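Local coordinates for diguanylate cyclase/phosphodiesterase-domain containing protein (Thermotoga maritima MSB8, PDB 6KHU) that is a putative diguanylate cyclase with a GGDEF-type fold, of a family that makes cyclic di-GMP from GTP, though its signature motif is degenerate, at residues Arg14-Gln19 and Ala75-Gly80; Tyr30-Val35 and Glu114-Leu119; Val81-Ala86 and Tyr109-Glu114. One frame throughout, in Å; residues are numbered along the deposited sequence.

Contact 1: Arg14-Gln19 and Ala75-Gly80; sequences RLLSYQ and ALFVIG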
loop_
_atom_site.group_PDB
_atom_site.type_symbol
_atom_site.label_atom_id
_atom_site.label_comp_id
_atom_site.label_asym_id
_atom_site.label_seq_id
_atom_site.Cartn_x
_atom_site.Cartn_y
_atom_site.Cartn_z
ATOM N N ARG A 14 -7.995 -6.773 8.107
ATOM C CA ARG A 14 -7.934 -8.096 8.718
ATOM C C ARG A 14 -6.743 -8.889 8.196
ATOM O O ARG A 14 -5.988 -9.476 8.976
ATOM C CB ARG A 14 -9.235 -8.862 8.467
ATOM C CG ARG A 14 -9.349 -10.125 9.312
ATOM C CD ARG A 14 -10.723 -10.784 9.181
ATOM N NE ARG A 14 -10.849 -11.525 7.927
ATOM C CZ ARG A 14 -11.632 -11.151 6.921
ATOM N NH1 ARG A 14 -12.364 -10.042 7.036
ATOM N NH2 ARG A 14 -11.685 -11.886 5.813
ATOM N N LEU A 15 -6.555 -8.912 6.868
ATOM C CA LEU A 15 -5.409 -9.610 6.292
ATOM C C LEU A 15 -4.095 -9.006 6.771
ATOM O O LEU A 15 -3.112 -9.730 6.989
ATOM C CB LEU A 15 -5.482 -9.581 4.760
ATOM C CG LEU A 15 -6.694 -10.316 4.144
ATOM C CD1 LEU A 15 -6.760 -10.127 2.631
ATOM C CD2 LEU A 15 -6.686 -11.818 4.487
ATOM N N LEU A 16 -4.056 -7.677 6.916
ATOM C CA LEU A 16 -2.860 -7.010 7.415
ATOM C C LEU A 16 -2.564 -7.406 8.859
ATOM O O LEU A 16 -1.402 -7.623 9.217
ATOM C CB LEU A 16 -3.005 -5.492 7.294
ATOM C CG LEU A 16 -1.883 -4.636 7.899
ATOM C CD1 LEU A 16 -0.513 -4.969 7.299
ATOM C CD2 LEU A 16 -2.201 -3.163 7.700
ATOM N N SER A 17 -3.595 -7.491 9.707
ATOM C CA SER A 17 -3.347 -7.883 11.095
ATOM C C SER A 17 -2.877 -9.329 11.194
ATOM O O SER A 17 -2.062 -9.655 12.065
ATOM C CB SER A 17 -4.595 -7.657 11.942
ATOM O OG SER A 17 -5.579 -8.611 11.596
ATOM N N TYR A 18 -3.361 -10.209 10.311
ATOM C CA TYR A 18 -2.835 -11.571 10.273
ATOM C C TYR A 18 -1.366 -11.573 9.878
ATOM O O TYR A 18 -0.542 -12.259 10.495
ATOM C CB TYR A 18 -3.633 -12.429 9.289
ATOM C CG TYR A 18 -5.058 -12.701 9.702
ATOM C CD1 TYR A 18 -5.461 -12.545 11.020
ATOM C CD2 TYR A 18 -6.005 -13.110 8.765
ATOM C CE1 TYR A 18 -6.767 -12.781 11.399
ATOM C CE2 TYR A 18 -7.320 -13.361 9.135
ATOM C CZ TYR A 18 -7.691 -13.196 10.460
ATOM O OH TYR A 18 -8.985 -13.441 10.851
ATOM N N GLN A 19 -1.025 -10.837 8.820
ATOM C CA GLN A 19 0.365 -10.778 8.386
ATOM C C GLN A 19 1.252 -10.178 9.465
ATOM O O GLN A 19 2.398 -10.619 9.650
ATOM C CB GLN A 19 0.474 -9.982 7.083
ATOM C CG GLN A 19 1.889 -9.656 6.664
ATOM C CD GLN A 19 2.784 -10.879 6.520
ATOM O OE1 GLN A 19 2.320 -11.990 6.250
ATOM N NE2 GLN A 19 4.088 -10.670 6.672
ATOM N N ALA A 75 -4.171 1.123 0.007
ATOM C CA ALA A 75 -3.102 0.591 0.829
ATOM C C ALA A 75 -2.573 -0.692 0.202
ATOM O O ALA A 75 -3.256 -1.360 -0.583
ATOM C CB ALA A 75 -3.568 0.348 2.271
ATOM N N LEU A 76 -1.330 -1.012 0.547
ATOM C CA LEU A 76 -0.633 -2.185 0.050
ATOM C C LEU A 76 0.304 -2.664 1.144
ATOM O O LEU A 76 0.963 -1.847 1.801
ATOM C CB LEU A 76 0.171 -1.867 -1.219
ATOM C CG LEU A 76 1.289 -2.819 -1.648
ATOM C CD1 LEU A 76 0.709 -4.059 -2.359
ATOM C CD2 LEU A 76 2.289 -2.094 -2.566
ATOM N N PHE A 77 0.371 -3.976 1.341
ATOM C CA PHE A 77 1.490 -4.510 2.102
ATOM C C PHE A 77 2.171 -5.617 1.317
ATOM O O PHE A 77 1.515 -6.373 0.597
ATOM C CB PHE A 77 1.077 -4.975 3.524
ATOM C CG PHE A 77 0.130 -6.156 3.579
ATOM C CD1 PHE A 77 0.609 -7.459 3.504
ATOM C CD2 PHE A 77 -1.231 -5.956 3.795
ATOM C CE1 PHE A 77 -0.248 -8.535 3.597
ATOM C CE2 PHE A 77 -2.107 -7.036 3.893
ATOM C CZ PHE A 77 -1.614 -8.328 3.794
ATOM N N VAL A 78 3.498 -5.677 1.448
ATOM C CA VAL A 78 4.360 -6.590 0.708
ATOM C C VAL A 78 5.261 -7.301 1.721
ATOM O O VAL A 78 6.044 -6.656 2.429
ATOM C CB VAL A 78 5.194 -5.855 -0.363
ATOM C CG1 VAL A 78 4.292 -5.324 -1.476
ATOM C CG2 VAL A 78 5.949 -4.682 0.238
ATOM N N ILE A 79 5.136 -8.613 1.809
ATOM C CA ILE A 79 5.868 -9.335 2.837
ATOM C C ILE A 79 7.316 -9.513 2.396
ATOM O O ILE A 79 7.634 -9.575 1.198
ATOM C CB ILE A 79 5.193 -10.683 3.154
ATOM C CG1 ILE A 79 5.446 -11.668 2.025
ATOM C CG2 ILE A 79 3.674 -10.497 3.403
ATOM C CD1 ILE A 79 6.542 -12.667 2.339
ATOM N N GLY A 80 8.207 -9.605 3.382
ATOM C CA GLY A 80 9.611 -9.799 3.105
ATOM C C GLY A 80 10.352 -8.538 2.716
ATOM O O GLY A 80 11.550 -8.611 2.427
#

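Contact 2: Tyr30-Val35 and Glu114-Leu119; sequences YTIFFV and EDFMDL. With ZN (zinc ion), chain B.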
loop_
_atom_site.group_PDB
_atom_site.type_symbol
_atom_site.label_atom_id
_atom_site.label_comp_id
_atom_site.label_asym_id
_atom_site.label_seq_id
_atom_site.Cartn_x
_atom_site.Cartn_y
_atom_site.Cartn_z
ATOM N N TYR A 30 8.005 -6.760 6.764
ATOM C CA TYR A 30 7.081 -6.424 5.687
ATOM C C TYR A 30 6.904 -4.911 5.674
ATOM O O TYR A 30 7.254 -4.223 6.633
ATOM C CB TYR A 30 5.723 -7.133 5.841
ATOM C CG TYR A 30 4.875 -6.583 6.970
ATOM C CD1 TYR A 30 5.099 -6.988 8.286
ATOM C CD2 TYR A 30 3.865 -5.656 6.727
ATOM C CE1 TYR A 30 4.343 -6.486 9.329
ATOM C CE2 TYR A 30 3.097 -5.133 7.779
ATOM C CZ TYR A 30 3.337 -5.567 9.072
ATOM O OH TYR A 30 2.597 -5.073 10.115
ATOM N N THR A 31 6.342 -4.393 4.583
ATOM C CA THR A 31 6.193 -2.955 4.426
ATOM C C THR A 31 4.784 -2.619 3.969
ATOM O O THR A 31 4.213 -3.317 3.126
ATOM C CB THR A 31 7.246 -2.418 3.443
ATOM O OG1 THR A 31 8.551 -2.662 3.990
ATOM C CG2 THR A 31 7.080 -0.920 3.231
ATOM N N ILE A 32 4.226 -1.558 4.551
ATOM C CA ILE A 32 2.909 -1.032 4.208
ATOM C C ILE A 32 3.100 0.251 3.411
ATOM O O ILE A 32 3.859 1.136 3.823
ATOM C CB ILE A 32 2.067 -0.751 5.467
ATOM C CG1 ILE A 32 1.922 -2.016 6.320
ATOM C CG2 ILE A 32 0.701 -0.203 5.083
ATOM C CD1 ILE A 32 1.310 -1.762 7.686
ATOM N N PHE A 33 2.404 0.364 2.284
ATOM C CA PHE A 33 2.411 1.577 1.478
ATOM C C PHE A 33 1.001 2.146 1.448
ATOM O O PHE A 33 0.029 1.394 1.302
ATOM C CB PHE A 33 2.889 1.318 0.017
ATOM C CG PHE A 33 4.291 0.766 -0.103
ATOM C CD1 PHE A 33 4.542 -0.578 0.110
ATOM C CD2 PHE A 33 5.342 1.584 -0.480
ATOM C CE1 PHE A 33 5.810 -1.093 -0.016
ATOM C CE2 PHE A 33 6.624 1.070 -0.599
ATOM C CZ PHE A 33 6.857 -0.273 -0.359
ATOM N N PHE A 34 0.893 3.475 1.578
ATOM C CA PHE A 34 -0.350 4.209 1.345
ATOM C C PHE A 34 -0.183 5.134 0.144
ATOM O O PHE A 34 0.830 5.835 0.031
ATOM C CB PHE A 34 -0.733 5.071 2.561
ATOM C CG PHE A 34 -1.574 4.369 3.587
ATOM C CD1 PHE A 34 -1.355 3.035 3.899
ATOM C CD2 PHE A 34 -2.580 5.068 4.263
ATOM C CE1 PHE A 34 -2.133 2.389 4.867
ATOM C CE2 PHE A 34 -3.358 4.443 5.231
ATOM C CZ PHE A 34 -3.136 3.096 5.538
ATOM N N VAL A 35 -1.187 5.163 -0.737
ATOM C CA VAL A 35 -1.234 6.109 -1.852
ATOM C C VAL A 35 -2.592 6.808 -1.829
ATOM O O VAL A 35 -3.633 6.153 -1.942
ATOM C CB VAL A 35 -1.002 5.423 -3.212
ATOM C CG1 VAL A 35 -1.132 6.438 -4.351
ATOM C CG2 VAL A 35 0.371 4.760 -3.252
ATOM N N GLU A 114 11.461 -2.037 11.619
ATOM C CA GLU A 114 12.398 -0.939 11.865
ATOM C C GLU A 114 11.678 0.392 12.043
ATOM O O GLU A 114 12.096 1.225 12.855
ATOM C CB GLU A 114 13.421 -0.850 10.734
ATOM C CG GLU A 114 14.575 -1.836 10.884
ATOM C CD GLU A 114 15.942 -1.221 10.578
ATOM O OE1 GLU A 114 16.243 -0.997 9.381
ATOM O OE2 GLU A 114 16.715 -0.977 11.536
ATOM N N ASP A 115 10.602 0.621 11.291
ATOM C CA ASP A 115 9.850 1.856 11.459
ATOM C C ASP A 115 8.838 1.760 12.596
ATOM O O ASP A 115 8.483 2.786 13.177
ATOM C CB ASP A 115 9.113 2.226 10.161
ATOM C CG ASP A 115 10.054 2.618 9.029
ATOM O OD1 ASP A 115 11.184 3.087 9.305
ATOM O OD2 ASP A 115 9.649 2.461 7.857
ATOM N N PHE A 116 8.352 0.558 12.914
ATOM C CA PHE A 116 7.251 0.418 13.863
ATOM C C PHE A 116 7.132 -1.028 14.299
ATOM O O PHE A 116 7.583 -1.947 13.609
ATOM C CB PHE A 116 5.910 0.873 13.261
ATOM C CG PHE A 116 5.299 -0.115 12.270
ATOM C CD1 PHE A 116 5.641 -0.067 10.912
ATOM C CD2 PHE A 116 4.375 -1.059 12.684
ATOM C CE1 PHE A 116 5.086 -0.946 9.994
ATOM C CE2 PHE A 116 3.810 -1.961 11.777
ATOM C CZ PHE A 116 4.164 -1.909 10.424
HETATM N N MSE A 117 6.464 -1.220 15.429
HETATM C CA MSE A 117 6.043 -2.552 15.826
HETATM C C MSE A 117 4.610 -2.548 16.323
HETATM O O MSE A 117 3.995 -3.599 16.522
HETATM C CB MSE A 117 6.989 -3.087 16.878
HETATM C CG MSE A 117 8.250 -3.613 16.222
HETATM SE SE MSE A 117 9.559 -4.082 17.541
HETATM C CE MSE A 117 8.923 -5.918 17.866
ATOM N N ASP A 118 4.075 -1.341 16.484
ATOM C CA ASP A 118 2.684 -1.126 16.862
ATOM C C ASP A 118 1.898 -0.816 15.583
ATOM O O ASP A 118 2.044 0.269 15.007
ATOM C CB ASP A 118 2.614 0.011 17.885
ATOM C CG ASP A 118 1.190 0.350 18.334
ATOM O OD1 ASP A 118 0.270 0.351 17.505
ATOM O OD2 ASP A 118 1.005 0.683 19.531
ATOM N N LEU A 119 1.041 -1.756 15.162
ATOM C CA LEU A 119 0.387 -1.635 13.860
ATOM C C LEU A 119 -0.614 -0.481 13.829
ATOM O O LEU A 119 -0.689 0.248 12.832
ATOM C CB LEU A 119 -0.296 -2.948 13.472
ATOM C CG LEU A 119 -1.029 -2.934 12.114
ATOM C CD1 LEU A 119 -0.106 -2.604 10.935
ATOM C CD2 LEU A 119 -1.760 -4.257 11.885
HETATM ZN ZN ZN B . -0.758 1.368 19.992
HETATM O O HOH W 1 -0.814 3.509 19.243
#

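Contact 3: Val81-Ala86 and Tyr109-Glu114; sequences VGKETA and YKSYPE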
loop_
_atom_site.group_PDB
_atom_site.type_symbol
_atom_site.label_atom_id
_atom_site.label_comp_id
_atom_site.label_asym_id
_atom_site.label_seq_id
_atom_site.Cartn_x
_atom_site.Cartn_y
_atom_site.Cartn_z
ATOM N N VAL A 81 9.686 -7.389 2.702
ATOM C CA VAL A 81 10.299 -6.125 2.302
ATOM C C VAL A 81 10.576 -5.317 3.557
ATOM O O VAL A 81 9.647 -4.938 4.272
ATOM C CB VAL A 81 9.389 -5.355 1.333
ATOM C CG1 VAL A 81 9.912 -3.930 1.089
ATOM C CG2 VAL A 81 9.236 -6.128 0.020
ATOM N N GLY A 82 11.853 -5.054 3.833
ATOM C CA GLY A 82 12.252 -4.212 4.937
ATOM C C GLY A 82 12.744 -2.849 4.477
ATOM O O GLY A 82 12.537 -2.430 3.336
ATOM N N LYS A 83 13.426 -2.162 5.407
ATOM C CA LYS A 83 13.898 -0.801 5.149
ATOM C C LYS A 83 14.816 -0.733 3.938
ATOM O O LYS A 83 14.825 0.276 3.225
ATOM C CB LYS A 83 14.640 -0.254 6.371
ATOM C CG LYS A 83 13.736 0.308 7.436
ATOM C CD LYS A 83 12.969 1.518 6.928
ATOM C CE LYS A 83 13.688 2.818 7.271
ATOM N NZ LYS A 83 12.749 3.966 7.132
ATOM N N GLU A 84 15.606 -1.785 3.705
ATOM C CA GLU A 84 16.573 -1.771 2.610
ATOM C C GLU A 84 15.885 -1.641 1.253
ATOM O O GLU A 84 16.288 -0.822 0.420
ATOM C CB GLU A 84 17.430 -3.038 2.661
ATOM C CG GLU A 84 18.611 -3.051 1.698
ATOM C CD GLU A 84 19.843 -2.348 2.249
ATOM O OE1 GLU A 84 19.753 -1.735 3.336
ATOM O OE2 GLU A 84 20.907 -2.413 1.596
ATOM N N THR A 85 14.841 -2.438 1.003
ATOM C CA THR A 85 14.255 -2.488 -0.332
ATOM C C THR A 85 12.955 -1.702 -0.468
ATOM O O THR A 85 12.510 -1.471 -1.597
ATOM C CB THR A 85 14.017 -3.940 -0.748
ATOM O OG1 THR A 85 13.252 -4.609 0.268
ATOM C CG2 THR A 85 15.364 -4.653 -0.936
ATOM N N ALA A 86 12.342 -1.291 0.637
ATOM C CA ALA A 86 11.143 -0.463 0.566
ATOM C C ALA A 86 11.294 0.771 -0.316
ATOM O O ALA A 86 10.337 1.077 -1.049
ATOM C CB ALA A 86 10.700 -0.047 1.976
ATOM N N TYR A 109 5.268 5.149 3.262
ATOM C CA TYR A 109 5.397 3.749 3.646
ATOM C C TYR A 109 5.974 3.624 5.051
ATOM O O TYR A 109 6.680 4.514 5.533
ATOM C CB TYR A 109 6.254 2.952 2.634
ATOM C CG TYR A 109 7.715 3.343 2.581
ATOM C CD1 TYR A 109 8.624 2.835 3.497
ATOM C CD2 TYR A 109 8.187 4.210 1.601
ATOM C CE1 TYR A 109 9.962 3.185 3.451
ATOM C CE2 TYR A 109 9.528 4.568 1.545
ATOM C CZ TYR A 109 10.406 4.049 2.475
ATOM O OH TYR A 109 11.737 4.392 2.428
ATOM N N LYS A 110 5.657 2.500 5.702
ATOM C CA LYS A 110 6.182 2.148 7.016
ATOM C C LYS A 110 6.630 0.695 6.959
ATOM O O LYS A 110 5.860 -0.165 6.527
ATOM C CB LYS A 110 5.128 2.326 8.108
ATOM C CG LYS A 110 4.752 3.761 8.403
ATOM C CD LYS A 110 5.765 4.413 9.309
ATOM C CE LYS A 110 5.433 5.884 9.549
ATOM N NZ LYS A 110 6.349 6.468 10.570
ATOM N N SER A 111 7.870 0.421 7.363
ATOM C CA SER A 111 8.408 -0.936 7.337
ATOM C C SER A 111 8.416 -1.525 8.742
ATOM O O SER A 111 8.820 -0.859 9.702
ATOM C CB SER A 111 9.826 -0.961 6.758
ATOM O OG SER A 111 9.828 -0.491 5.422
ATOM N N TYR A 112 7.965 -2.760 8.857
ATOM C CA TYR A 112 8.055 -3.486 10.107
ATOM C C TYR A 112 9.283 -4.379 10.065
ATOM O O TYR A 112 9.521 -5.037 9.054
ATOM C CB TYR A 112 6.805 -4.351 10.325
ATOM C CG TYR A 112 6.901 -5.294 11.518
ATOM C CD1 TYR A 112 6.554 -4.860 12.785
ATOM C CD2 TYR A 112 7.340 -6.618 11.371
ATOM C CE1 TYR A 112 6.639 -5.694 13.890
ATOM C CE2 TYR A 112 7.420 -7.480 12.485
ATOM C CZ TYR A 112 7.070 -6.995 13.743
ATOM O OH TYR A 112 7.138 -7.796 14.862
ATOM N N PRO A 113 10.093 -4.466 11.126
ATOM C CA PRO A 113 9.953 -3.819 12.439
ATOM C C PRO A 113 10.722 -2.506 12.632
ATOM O O PRO A 113 10.627 -1.922 13.722
ATOM C CB PRO A 113 10.522 -4.878 13.388
ATOM C CG PRO A 113 11.652 -5.495 12.566
ATOM C CD PRO A 113 11.168 -5.483 11.129
ATOM N N GLU A 114 11.461 -2.037 11.619
ATOM C CA GLU A 114 12.398 -0.939 11.865
ATOM C C GLU A 114 11.678 0.392 12.043
ATOM O O GLU A 114 12.096 1.225 12.855
ATOM C CB GLU A 114 13.421 -0.850 10.734
ATOM C CG GLU A 114 14.575 -1.836 10.884
ATOM C CD GLU A 114 15.942 -1.221 10.578
ATOM O OE1 GLU A 114 16.243 -0.997 9.381
ATOM O OE2 GLU A 114 16.715 -0.977 11.536
HETATM O O HOH W 2 13.135 2.923 4.147
#

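Contact 1: Arg14-Gln19 and Ala75-Gly80
Phe77 and Leu16 meet through their first torsions: CG of Phe77 sits between its backbone N and carbonyl carbon (chi1 66°), sending the ring from the strand to the helix, while Leu16 turns CG away from its own N (chi1 174°) so that CD1 slides past the ring in the opposite direction. This is the helix-on-sheet packing of the GGDEF alpha/beta fold, in which helix 9-26 lies over one face of the mixed sheet, here at strand 73-79. The local axes run roughly parallel, 10.0 Å apart at closest approach. A large flat side chain suits this axis spacing, because it reaches across it and still lies against the helix backbone: Phe77 CE2 comes 3.6 Å from Leu16 CA, and Phe77 CZ 3.8 Å from Leu15 O. Leu16 CD1 closes on Phe77 CD2 at 3.7 Å, and Gln19 CB reaches Phe77 CE1 at 3.8 Å. An alanine in place of Phe77 is likely to open a gap between helix and strand, taking from Leu16 and the stem of Gln19 the ring they share. The ring of Phe12 also meets this one, and Ser65 touches the side chain. Further along, Gln19 bends at chi2 and carries its amide, 17° from parallel with the Phe77 ring, across Ile79. A long amide serves well here, greasy in its stem and polar at its end: OE1 accepts a hydrogen bond from Arg22, while the flat group packs tightly on a methyl, Gln19 NE2 lying 3.3 Å from Ile79 CG2.

Contact 2: Tyr30-Val35 and Glu114-Leu119
The ring of Phe116 has the hydroxyl of Tyr30 at its edge, near its plane, with Tyr30 OH 3.5 Å from Phe116 CZ; also at the edge, in plane, is the backbone N of Asp118. The two aromatic side chains cross at about a right angle. Here the loop leading into helix 119-130 folds over strand 30-37 of the GGDEF-type sheet, on the face that also carries helix 9-26. Phe116 places CG between its backbone N and carbonyl carbon (chi1 75°), which turns the ring from the loop toward the strand, where its CZ also lies 4.0 Å from Ile32 CD1. Ile32 suits its place by having a long, slender branch: CD1 meets both the ring and Leu119, which lie side by side before it, and comes within 3.6 Å of Leu119 CD1. The same leucine methyl packs 3.8 Å from Tyr30 OH. A tyrosine works at this border of apolar groups because its buried hydroxyl is satisfied by a hydrogen bond with His20 ND1 of helix 9-26. Between Phe116 and Leu119 lies Asp118, the N-cap of helix 119-130, whose OD1 accepts a bond from Lys121 N. The carboxylate thus divides its oxygens, for the other, Asp118 OD2, binds a zinc ion at 1.9 Å, with a water oxygen as a further ligand, 2.3 Å from the zinc.

Contact 3: Val81-Ala86 and Tyr109-Glu114
Water 2 is gripped from both segments: Tyr109 OH bonds it at 2.7 Å, in the plane of the tyrosine ring and at its edge, while the water donates to Lys83 O at 3.3 Å and accepts a weak bond from Lys83 NZ. It bridges the loop and the second strand of a beta-alpha-beta crossover, in which strand 73-79 passes through this loop and helix 86-100 to the parallel strand 105-112, with strand 30-37 lying between them in the sheet. The loop turns into the helix through a backbone bond from Ala86 N to Gly82 O. Ala86 is small enough to sit close against the strand: its CB packs 3.6 Å from Tyr109 CE1, while its carbonyl oxygen lies over one face of that ring. The same methyl, Ala86 CB, also approaches Ser111 OG at 3.6 Å, an oxygen satisfied by its hydrogen bond with Thr31 OG1. A short serine suits this tight spot, supplying a polar atom without bulk. Across the contact the hydrocarbon chain of Lys83 does the packing: bent at chi2 and chi3 (-64° and -94°), it passes over Ser111 CB, while its NZ forms a salt bridge with Asp115 OD1. Glu114 does not pair with that ammonium, as Glu114 OE1 and Lys83 NZ stay 6.5 Å apart; the two chains cross obliquely instead, Glu114 OE1 and CB lying against Lys83 CG. Where the strand ends, a cis peptide bond precedes Pro113 and folds its ring back onto the preceding side chain, so that Pro113 CB rests 3.8 Å above one face of the Tyr112 ring, over its centre.

All three contacts gather on one mixed sheet, in which strand 30-37 lies between strands 73-79 and 105-112. Contact 1 packs helix 9-26 on the first of these flanking strands, contact 2 brings the loop before helix 119-130 onto strand 30-37, and contact 3 ties the loop before helix 86-100 to strand 105-112. Contacts 1 and 2, centres 9 Å apart, alternate along the chain; contact 3, centred 7 Å from contact 2, lies within its span and shares Glu114. Val78 N to Thr31 O and Tyr112 N to Tyr30 O tie contact 2 to each of the others, whereas contacts 1 and 3, about 12 Å apart between centres, merely follow on at Gly80-Val81. Distant parts thus close one end of the GGDEF-type core.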